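Local coordinates for protein probable porin (Pseudomonas aeruginosa, PDB 4FSO) that probably acts as an outer-membrane porin of the OprD family, a beta-barrel channel that would let small solutes cross the outer membrane, at residues A[244-249]-A[287-292]; A[302-307]-A[390-395]. All coordinates share one frame; numbering follows the deposited sequence.

Contact 1 (A[244-249]-A[287-292])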
loop_
_atom_site.group_PDB
_atom_site.type_symbol
_atom_site.label_atom_id
_atom_site.label_comp_id
_atom_site.label_asym_id
_atom_site.label_seq_id
_atom_site.Cartn_x
_atom_site.Cartn_y
_atom_site.Cartn_z
ATOM N N PHE A 244 13.585 -2.657 6.371
ATOM C CA PHE A 244 12.760 -3.372 7.350
ATOM C C PHE A 244 13.521 -4.490 8.011
ATOM O O PHE A 244 14.233 -5.254 7.361
ATOM C CB PHE A 244 11.508 -4.002 6.728
ATOM C CG PHE A 244 10.496 -3.020 6.238
ATOM C CD1 PHE A 244 10.584 -2.498 4.947
ATOM C CD2 PHE A 244 9.434 -2.632 7.052
ATOM C CE1 PHE A 244 9.627 -1.588 4.474
ATOM C CE2 PHE A 244 8.476 -1.730 6.590
ATOM C CZ PHE A 244 8.567 -1.207 5.286
ATOM N N ASP A 245 13.321 -4.619 9.310
ATOM C CA ASP A 245 13.978 -5.670 10.034
ATOM C C ASP A 245 12.879 -6.398 10.757
ATOM O O ASP A 245 12.155 -5.779 11.523
ATOM C CB ASP A 245 14.967 -5.060 11.011
ATOM C CG ASP A 245 15.956 -6.052 11.529
ATOM O OD1 ASP A 245 15.656 -7.256 11.548
ATOM O OD2 ASP A 245 17.051 -5.626 11.923
ATOM N N SER A 246 12.750 -7.701 10.499
ATOM C CA SER A 246 11.653 -8.503 11.054
ATOM C C SER A 246 12.117 -9.857 11.577
ATOM O O SER A 246 12.986 -10.494 11.003
ATOM C CB SER A 246 10.541 -8.736 10.016
ATOM O OG SER A 246 10.530 -7.709 9.065
ATOM N N GLU A 247 11.500 -10.303 12.660
ATOM C CA GLU A 247 11.764 -11.628 13.181
ATOM C C GLU A 247 10.504 -12.165 13.829
ATOM O O GLU A 247 9.593 -11.397 14.131
ATOM C CB GLU A 247 12.867 -11.557 14.222
ATOM C CG GLU A 247 12.469 -10.690 15.376
ATOM C CD GLU A 247 13.595 -10.438 16.339
ATOM O OE1 GLU A 247 14.770 -10.638 15.948
ATOM O OE2 GLU A 247 13.298 -10.043 17.488
ATOM N N ASP A 248 10.453 -13.482 14.026
ATOM C CA ASP A 248 9.414 -14.115 14.842
ATOM C C ASP A 248 9.344 -13.502 16.252
ATOM O O ASP A 248 10.355 -13.054 16.798
ATOM C CB ASP A 248 9.639 -15.632 14.925
ATOM C CG ASP A 248 10.999 -16.000 15.486
ATOM O OD1 ASP A 248 12.008 -15.668 14.841
ATOM O OD2 ASP A 248 11.067 -16.642 16.559
ATOM N N ALA A 249 8.152 -13.487 16.835
ATOM C CA ALA A 249 7.922 -12.831 18.129
ATOM C C ALA A 249 7.021 -13.699 18.982
ATOM O O ALA A 249 6.188 -14.437 18.434
ATOM C CB ALA A 249 7.274 -11.475 17.922
ATOM N N SER A 287 11.053 -14.708 3.883
ATOM C CA SER A 287 10.532 -13.594 3.099
ATOM C C SER A 287 10.188 -12.453 4.067
ATOM O O SER A 287 10.146 -12.660 5.277
ATOM C CB SER A 287 9.279 -14.033 2.314
ATOM O OG SER A 287 8.143 -14.207 3.162
ATOM N N MET A 288 9.945 -11.255 3.551
ATOM C CA MET A 288 9.476 -10.161 4.402
ATOM C C MET A 288 8.009 -10.356 4.831
ATOM O O MET A 288 7.122 -10.518 4.003
ATOM C CB MET A 288 9.672 -8.801 3.736
ATOM C CG MET A 288 9.215 -7.673 4.627
ATOM S SD MET A 288 9.039 -6.089 3.789
ATOM C CE MET A 288 8.064 -5.210 4.995
ATOM N N PRO A 289 7.755 -10.369 6.143
ATOM C CA PRO A 289 6.363 -10.594 6.547
ATOM C C PRO A 289 5.505 -9.317 6.449
ATOM O O PRO A 289 6.003 -8.214 6.588
ATOM C CB PRO A 289 6.505 -11.045 8.009
ATOM C CG PRO A 289 7.735 -10.333 8.492
ATOM C CD PRO A 289 8.676 -10.295 7.296
ATOM N N TYR A 290 4.217 -9.478 6.203
ATOM C CA TYR A 290 3.296 -8.364 6.311
ATOM C C TYR A 290 1.878 -8.870 6.452
ATOM O O TYR A 290 1.639 -10.075 6.344
ATOM C CB TYR A 290 3.406 -7.410 5.132
ATOM C CG TYR A 290 3.328 -8.032 3.752
ATOM C CD1 TYR A 290 4.440 -8.646 3.188
ATOM C CD2 TYR A 290 2.161 -7.946 2.982
ATOM C CE1 TYR A 290 4.400 -9.176 1.918
ATOM C CE2 TYR A 290 2.104 -8.487 1.691
ATOM C CZ TYR A 290 3.238 -9.098 1.167
ATOM O OH TYR A 290 3.242 -9.635 -0.100
ATOM N N LEU A 291 0.949 -7.947 6.703
ATOM C CA LEU A 291 -0.450 -8.305 6.980
ATOM C C LEU A 291 -1.272 -8.624 5.722
ATOM O O LEU A 291 -1.162 -7.948 4.684
ATOM C CB LEU A 291 -1.147 -7.184 7.752
ATOM C CG LEU A 291 -0.476 -6.869 9.078
ATOM C CD1 LEU A 291 -1.313 -5.856 9.850
ATOM C CD2 LEU A 291 -0.228 -8.171 9.867
ATOM N N ASP A 292 -2.080 -9.674 5.820
ATOM C CA ASP A 292 -3.106 -9.926 4.830
ATOM C C ASP A 292 -4.008 -8.681 4.772
ATOM O O ASP A 292 -4.439 -8.168 5.811
ATOM C CB ASP A 292 -3.908 -11.153 5.237
ATOM C CG ASP A 292 -4.540 -11.845 4.063
ATOM O OD1 ASP A 292 -4.567 -11.257 2.973
ATOM O OD2 ASP A 292 -5.006 -12.989 4.223
#
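A Met288 side chain directed away from its own backbone N (chi1 -179°) and extended beyond CG meets a Phe244 whose CG stands anti to the carbonyl carbon (chi1 -67°); together these torsions bring a methyl group over the phenyl ring. Met288 CE lies over the centre of one face of Phe244, 3.5 Å from Phe244 CG, a CH-pi contact only 13° off the ring normal. The sulfur is set back: Met288 SD is 4.5 Å from the ring centroid and approaches obliquely, which makes the pair a Met-aromatic contact as well. A long unbranched thioether suits this place because it can reach from a loop to a strand and lay a polarisable end on the ring. Beside it, CG and CD of Pro289 meet Ser246 CB, each 3.6 Å away. The serine is small enough to let the proline close in, and its buried hydroxyl, which also touches the proline ring, is bonded to Gln221, whose amide also serves the carbonyl of Pro289. The loop before strand 294-295 here folds against the barrel wall: Phe244 and Ser246 belong to strand 236-248, flanked by strands 219-231 and 258-270, and Met288 touches both of those neighbours.

Contact 2 (A[302-307]-A[390-395])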
loop_
_atom_site.group_PDB
_atom_site.type_symbol
_atom_site.label_atom_id
_atom_site.label_comp_id
_atom_site.label_asym_id
_atom_site.label_seq_id
_atom_site.Cartn_x
_atom_site.Cartn_y
_atom_site.Cartn_z
ATOM N N LEU A 302 4.902 -4.598 -7.227
ATOM C CA LEU A 302 4.309 -4.426 -8.550
ATOM C C LEU A 302 2.863 -4.917 -8.550
ATOM O O LEU A 302 2.320 -5.226 -7.496
ATOM C CB LEU A 302 5.160 -5.136 -9.619
ATOM C CG LEU A 302 5.985 -4.114 -10.383
ATOM C CD1 LEU A 302 6.910 -3.338 -9.438
ATOM C CD2 LEU A 302 6.751 -4.728 -11.562
ATOM N N GLN A 303 2.243 -4.989 -9.725
ATOM C CA GLN A 303 0.814 -5.308 -9.811
ATOM C C GLN A 303 0.536 -6.713 -9.299
ATOM O O GLN A 303 -0.449 -6.942 -8.584
ATOM C CB GLN A 303 0.325 -5.149 -11.237
ATOM C CG GLN A 303 -1.190 -5.118 -11.428
ATOM C CD GLN A 303 -1.562 -5.116 -12.910
ATOM O OE1 GLN A 303 -0.985 -4.363 -13.713
ATOM N NE2 GLN A 303 -2.499 -5.986 -13.285
ATOM N N VAL A 304 1.447 -7.633 -9.605
ATOM C CA VAL A 304 1.212 -9.046 -9.346
ATOM C C VAL A 304 2.172 -9.699 -8.341
ATOM O O VAL A 304 1.832 -10.670 -7.675
ATOM C CB VAL A 304 1.119 -9.801 -10.696
ATOM C CG1 VAL A 304 1.597 -11.235 -10.595
ATOM C CG2 VAL A 304 -0.330 -9.751 -11.171
ATOM N N ASN A 305 3.362 -9.138 -8.219
ATOM C CA ASN A 305 4.439 -9.794 -7.488
ATOM C C ASN A 305 5.196 -8.763 -6.680
ATOM O O ASN A 305 5.302 -7.607 -7.089
ATOM C CB ASN A 305 5.394 -10.550 -8.425
ATOM C CG ASN A 305 6.435 -11.367 -7.664
ATOM O OD1 ASN A 305 6.088 -12.341 -7.023
ATOM N ND2 ASN A 305 7.716 -10.966 -7.734
ATOM N N ASP A 306 5.704 -9.182 -5.524
ATOM C CA ASP A 306 6.320 -8.242 -4.594
ATOM C C ASP A 306 7.857 -8.295 -4.572
ATOM O O ASP A 306 8.494 -7.419 -3.991
ATOM C CB ASP A 306 5.726 -8.378 -3.172
ATOM C CG ASP A 306 6.038 -9.720 -2.503
ATOM O OD1 ASP A 306 6.769 -10.560 -3.060
ATOM O OD2 ASP A 306 5.543 -9.937 -1.381
ATOM N N PHE A 307 8.430 -9.324 -5.198
ATOM C CA PHE A 307 9.881 -9.527 -5.235
ATOM C C PHE A 307 10.516 -9.570 -3.852
ATOM O O PHE A 307 11.609 -9.077 -3.627
ATOM C CB PHE A 307 10.540 -8.497 -6.154
ATOM C CG PHE A 307 10.101 -8.637 -7.567
ATOM C CD1 PHE A 307 8.952 -7.995 -8.010
ATOM C CD2 PHE A 307 10.801 -9.472 -8.442
ATOM C CE1 PHE A 307 8.531 -8.150 -9.302
ATOM C CE2 PHE A 307 10.394 -9.634 -9.751
ATOM C CZ PHE A 307 9.251 -8.970 -10.183
ATOM N N ARG A 390 2.263 -20.113 -11.072
ATOM C CA ARG A 390 2.346 -18.677 -10.816
ATOM C C ARG A 390 2.611 -17.721 -11.967
ATOM O O ARG A 390 2.559 -16.507 -11.755
ATOM C CB ARG A 390 3.245 -18.350 -9.630
ATOM C CG ARG A 390 4.525 -19.078 -9.606
ATOM C CD ARG A 390 4.647 -19.824 -8.303
ATOM N NE ARG A 390 5.145 -19.011 -7.200
ATOM C CZ ARG A 390 5.664 -19.531 -6.087
ATOM N NH1 ARG A 390 5.749 -20.854 -5.960
ATOM N NH2 ARG A 390 6.105 -18.740 -5.107
ATOM N N ASP A 391 2.860 -18.231 -13.171
ATOM C CA ASP A 391 2.830 -17.345 -14.338
ATOM C C ASP A 391 1.430 -16.722 -14.567
ATOM O O ASP A 391 0.420 -17.407 -14.445
ATOM C CB ASP A 391 3.276 -18.100 -15.578
ATOM C CG ASP A 391 4.750 -18.413 -15.564
ATOM O OD1 ASP A 391 5.424 -18.134 -14.547
ATOM O OD2 ASP A 391 5.238 -18.950 -16.578
ATOM N N VAL A 392 1.366 -15.426 -14.867
ATOM C CA VAL A 392 0.082 -14.799 -15.207
ATOM C C VAL A 392 0.168 -13.667 -16.196
ATOM O O VAL A 392 1.109 -12.875 -16.184
ATOM C CB VAL A 392 -0.655 -14.150 -13.991
ATOM C CG1 VAL A 392 -1.938 -14.901 -13.662
ATOM C CG2 VAL A 392 0.253 -13.972 -12.795
ATOM N N ASP A 393 -0.850 -13.560 -17.034
ATOM C CA ASP A 393 -1.142 -12.279 -17.654
ATOM C C ASP A 393 -2.396 -11.752 -16.997
ATOM O O ASP A 393 -3.363 -12.486 -16.807
ATOM C CB ASP A 393 -1.345 -12.424 -19.150
ATOM C CG ASP A 393 -0.049 -12.369 -19.919
ATOM O OD1 ASP A 393 0.776 -13.294 -19.754
ATOM O OD2 ASP A 393 0.138 -11.404 -20.695
ATOM N N GLU A 394 -2.372 -10.483 -16.630
ATOM C CA GLU A 394 -3.508 -9.891 -15.950
ATOM C C GLU A 394 -3.883 -8.547 -16.576
ATOM O O GLU A 394 -3.010 -7.745 -16.943
ATOM C CB GLU A 394 -3.220 -9.758 -14.456
ATOM C CG GLU A 394 -4.300 -9.080 -13.671
ATOM C CD GLU A 394 -3.977 -9.010 -12.196
ATOM O OE1 GLU A 394 -3.766 -10.088 -11.607
ATOM O OE2 GLU A 394 -3.927 -7.886 -11.632
ATOM N N VAL A 395 -5.191 -8.343 -16.731
ATOM C CA VAL A 395 -5.750 -7.073 -17.180
ATOM C C VAL A 395 -6.787 -6.593 -16.171
ATOM O O VAL A 395 -7.775 -7.288 -15.912
ATOM C CB VAL A 395 -6.445 -7.174 -18.575
ATOM C CG1 VAL A 395 -7.251 -5.916 -18.855
ATOM C CG2 VAL A 395 -5.437 -7.381 -19.687
#
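Glu394 OE2 is gripped by two groups, the amide of Gln303 and, through a salt bridge, the guanidinium of Arg396. Gln303 NE2 donates to Glu394 OE2 at 2.9 Å, with a nearly straight N-H...O angle of 168°. The oxygen lies in the amide plane of Gln303, but the donor comes from above the carboxylate plane, and the two flat groups are turned 48° against each other. Both side chains leave the backbone on the far side from their own N and run on extended, which brings their polar ends together from loop and strand. A neutral amide suits this spot: it donates an N-H hydrogen bond to the buried carboxylate without adding charge, while the arginine probably offsets the negative charge. Val304 packs alongside with its two methyl branches, one against each partner. Val304 CG2 rests 3.5 Å from Glu394 OE1, and Val304 CG1 meets Val392 CG2 at 3.8 Å, a single methyl-to-methyl contact beside the polar bond. Around the contact, the backbone N atoms of Gln303 and Val304 are held by Asp357 and Glu355 of strand 350-363, whereas strand 392-404 pairs with strands 13-26 and 373-383; the loop touches strands 350-363 and 373-383 as well as strand 392-404.

Overall arrangement
Contacts 1 and 2 lie about 21 Å apart between centres and follow one another along the chain, the first closing before the second opens. Both bring the long excursion between strands 273-283 and 313-322 against the barrel wall, at strand 236-248 in one case and strand 392-404 in the other. The two loop segments are tied directly: Tyr290 OH and Asp306 OD2 stand 2.7 Å apart, a probable hydrogen bond. An inward-folded loop of this kind is consistent with the constricted channels of OprD-family porins. The side chain of Met288 is about 7 Å from a bound calcium ion and, separately, that of Val304 about 11 Å from one; neither distance amounts to coordination.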